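Local coordinates for peptidoglycan synthase activator LpoP (Pseudomonas aeruginosa, PDB 6W5Q), which probably activates a peptidoglycan synthase in cell wall assembly, as a lipoprotein whose C-terminal globular domain is the part described, at residues Val51-Ala56 against Trp90-Gln95. Numbering follows the deposited sequence.
Sequences VLYRLA and WELIAQ
With CG of Tyr53 turned anti to the backbone N (chi1 176°), the phenol ring swings out from helix 49-61 until its CE1 side comes up against Leu92 of helix 83-99. Leu92, whose chi1 of -97° departs from the usual staggered values, has its CB directed toward helix 49-61 and sets both methyls against Tyr53, CD2 reaching Ala56 as well. Leu92 CD1 lies obliquely against the ring, 3.6 Å from Tyr53 CE1, and is also 3.9 Å from Tyr53 OH. Leu92 CD2 enters the angle between ring and backbone, 3.4 Å from the carbonyl Tyr53 O. The same Leu92 CD2 is 3.8 Å from the methyl CB of Ala56. The leucine and tyrosine side chains cross at about a right angle, and no hydrogen bond joins the two segments. The small Ala56 lies nearest Leu92 in the backbone register, their CA atoms 7.5 Å apart. Leu52, on the same helix as Tyr53, packs on Arg74 and Tyr78 of helix 65-78, while Glu91 forms a salt bridge with Arg110 of helix 103-114. Such apolar packing between helices 49-61 and 83-99, separated in the chain by helix 65-78, near the centre of the domain, is characteristic of the tetratricopeptide repeat fold.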
loop_
_atom_site.group_PDB
_atom_site.type_symbol
_atom_site.label_atom_id
_atom_site.label_comp_id
_atom_site.label_asym_id
_atom_site.label_seq_id
_atom_site.Cartn_x
_atom_site.Cartn_y
_atom_site.Cartn_z
ATOM N N VAL A 51 2.995 -3.917 -5.296
ATOM C CA VAL A 51 1.565 -4.019 -5.554
ATOM C C VAL A 51 0.788 -3.711 -4.286
ATOM O O VAL A 51 -0.173 -2.930 -4.298
ATOM C CB VAL A 51 1.211 -5.409 -6.105
ATOM C CG1 VAL A 51 -0.304 -5.566 -6.185
ATOM C CG2 VAL A 51 1.820 -5.597 -7.461
ATOM N N LEU A 52 1.203 -4.318 -3.170
ATOM C CA LEU A 52 0.515 -4.120 -1.893
ATOM C C LEU A 52 0.603 -2.670 -1.439
ATOM O O LEU A 52 -0.367 -2.112 -0.904
ATOM C CB LEU A 52 1.106 -5.074 -0.846
ATOM C CG LEU A 52 0.818 -6.523 -1.263
ATOM C CD1 LEU A 52 1.482 -7.540 -0.395
ATOM C CD2 LEU A 52 -0.678 -6.782 -1.299
ATOM N N TYR A 53 1.751 -2.032 -1.679
ATOM C CA TYR A 53 1.915 -0.621 -1.348
ATOM C C TYR A 53 0.858 0.243 -2.030
ATOM O O TYR A 53 0.224 1.094 -1.394
ATOM C CB TYR A 53 3.314 -0.164 -1.748
ATOM C CG TYR A 53 3.532 1.310 -1.519
ATOM C CD1 TYR A 53 3.821 1.794 -0.247
ATOM C CD2 TYR A 53 3.459 2.216 -2.573
ATOM C CE1 TYR A 53 4.033 3.148 -0.024
ATOM C CE2 TYR A 53 3.667 3.569 -2.365
ATOM C CZ TYR A 53 3.955 4.029 -1.085
ATOM O OH TYR A 53 4.160 5.372 -0.865
ATOM N N ARG A 54 0.659 0.041 -3.331
ATOM C CA ARG A 54 -0.338 0.828 -4.055
ATOM C C ARG A 54 -1.746 0.446 -3.636
ATOM O O ARG A 54 -2.645 1.297 -3.588
ATOM C CB ARG A 54 -0.180 0.624 -5.568
ATOM C CG ARG A 54 1.243 0.727 -6.030
ATOM C CD ARG A 54 1.361 1.254 -7.436
ATOM N NE ARG A 54 2.764 1.499 -7.743
ATOM C CZ ARG A 54 3.202 2.244 -8.750
ATOM N NH1 ARG A 54 2.346 2.835 -9.582
ATOM N NH2 ARG A 54 4.507 2.399 -8.919
ATOM N N LEU A 55 -1.969 -0.844 -3.390
ATOM C CA LEU A 55 -3.278 -1.290 -2.936
ATOM C C LEU A 55 -3.631 -0.657 -1.593
ATOM O O LEU A 55 -4.738 -0.143 -1.410
ATOM C CB LEU A 55 -3.293 -2.817 -2.858
ATOM C CG LEU A 55 -4.635 -3.449 -2.484
ATOM C CD1 LEU A 55 -5.756 -2.764 -3.238
ATOM C CD2 LEU A 55 -4.624 -4.966 -2.740
ATOM N N ALA A 56 -2.679 -0.641 -0.653
ATOM C CA ALA A 56 -2.932 -0.001 0.635
ATOM C C ALA A 56 -3.215 1.481 0.451
ATOM O O ALA A 56 -4.047 2.055 1.156
ATOM C CB ALA A 56 -1.735 -0.212 1.569
ATOM N N TRP A 90 5.631 1.849 6.155
ATOM C CA TRP A 90 5.409 2.280 7.533
ATOM C C TRP A 90 4.666 3.615 7.590
ATOM O O TRP A 90 3.761 3.789 8.415
ATOM C CB TRP A 90 6.729 2.367 8.293
ATOM C CG TRP A 90 7.191 1.054 8.843
ATOM C CD1 TRP A 90 8.373 0.424 8.569
ATOM C CD2 TRP A 90 6.492 0.206 9.778
ATOM N NE1 TRP A 90 8.451 -0.759 9.270
ATOM C CE2 TRP A 90 7.316 -0.914 10.022
ATOM C CE3 TRP A 90 5.257 0.291 10.434
ATOM C CZ2 TRP A 90 6.942 -1.946 10.882
ATOM C CZ3 TRP A 90 4.885 -0.746 11.291
ATOM C CH2 TRP A 90 5.724 -1.849 11.501
ATOM N N GLU A 91 5.029 4.567 6.717
ATOM C CA GLU A 91 4.299 5.833 6.668
ATOM C C GLU A 91 2.824 5.607 6.353
ATOM O O GLU A 91 1.951 6.228 6.963
ATOM C CB GLU A 91 4.923 6.783 5.640
ATOM C CG GLU A 91 4.094 8.048 5.430
ATOM C CD GLU A 91 3.900 8.863 6.728
ATOM O OE1 GLU A 91 4.768 8.789 7.633
ATOM O OE2 GLU A 91 2.873 9.585 6.848
ATOM N N LEU A 92 2.529 4.702 5.415
ATOM C CA LEU A 92 1.144 4.319 5.163
ATOM C C LEU A 92 0.488 3.746 6.411
ATOM O O LEU A 92 -0.682 4.019 6.694
ATOM C CB LEU A 92 1.080 3.291 4.031
ATOM C CG LEU A 92 0.785 3.794 2.620
ATOM C CD1 LEU A 92 1.773 4.886 2.203
ATOM C CD2 LEU A 92 0.777 2.613 1.623
ATOM N N ILE A 93 1.216 2.919 7.158
ATOM C CA ILE A 93 0.644 2.324 8.365
ATOM C C ILE A 93 0.370 3.402 9.413
ATOM O O ILE A 93 -0.670 3.385 10.080
ATOM C CB ILE A 93 1.583 1.223 8.894
ATOM C CG1 ILE A 93 1.615 0.052 7.911
ATOM C CG2 ILE A 93 1.186 0.786 10.309
ATOM C CD1 ILE A 93 2.692 -0.956 8.187
ATOM N N ALA A 94 1.299 4.354 9.564
ATOM C CA ALA A 94 1.097 5.492 10.453
ATOM C C ALA A 94 -0.171 6.247 10.086
ATOM O O ALA A 94 -0.969 6.619 10.954
ATOM C CB ALA A 94 2.304 6.434 10.386
ATOM N N GLN A 95 -0.364 6.493 8.792
ATOM C CA GLN A 95 -1.520 7.266 8.357
ATOM C C GLN A 95 -2.801 6.498 8.580
ATOM O O GLN A 95 -3.832 7.094 8.909
ATOM C CB GLN A 95 -1.365 7.648 6.894
ATOM C CG GLN A 95 -0.161 8.502 6.641
ATOM C CD GLN A 95 -0.138 9.015 5.242
ATOM O OE1 GLN A 95 0.859 9.597 4.794
ATOM N NE2 GLN A 95 -1.237 8.801 4.517
#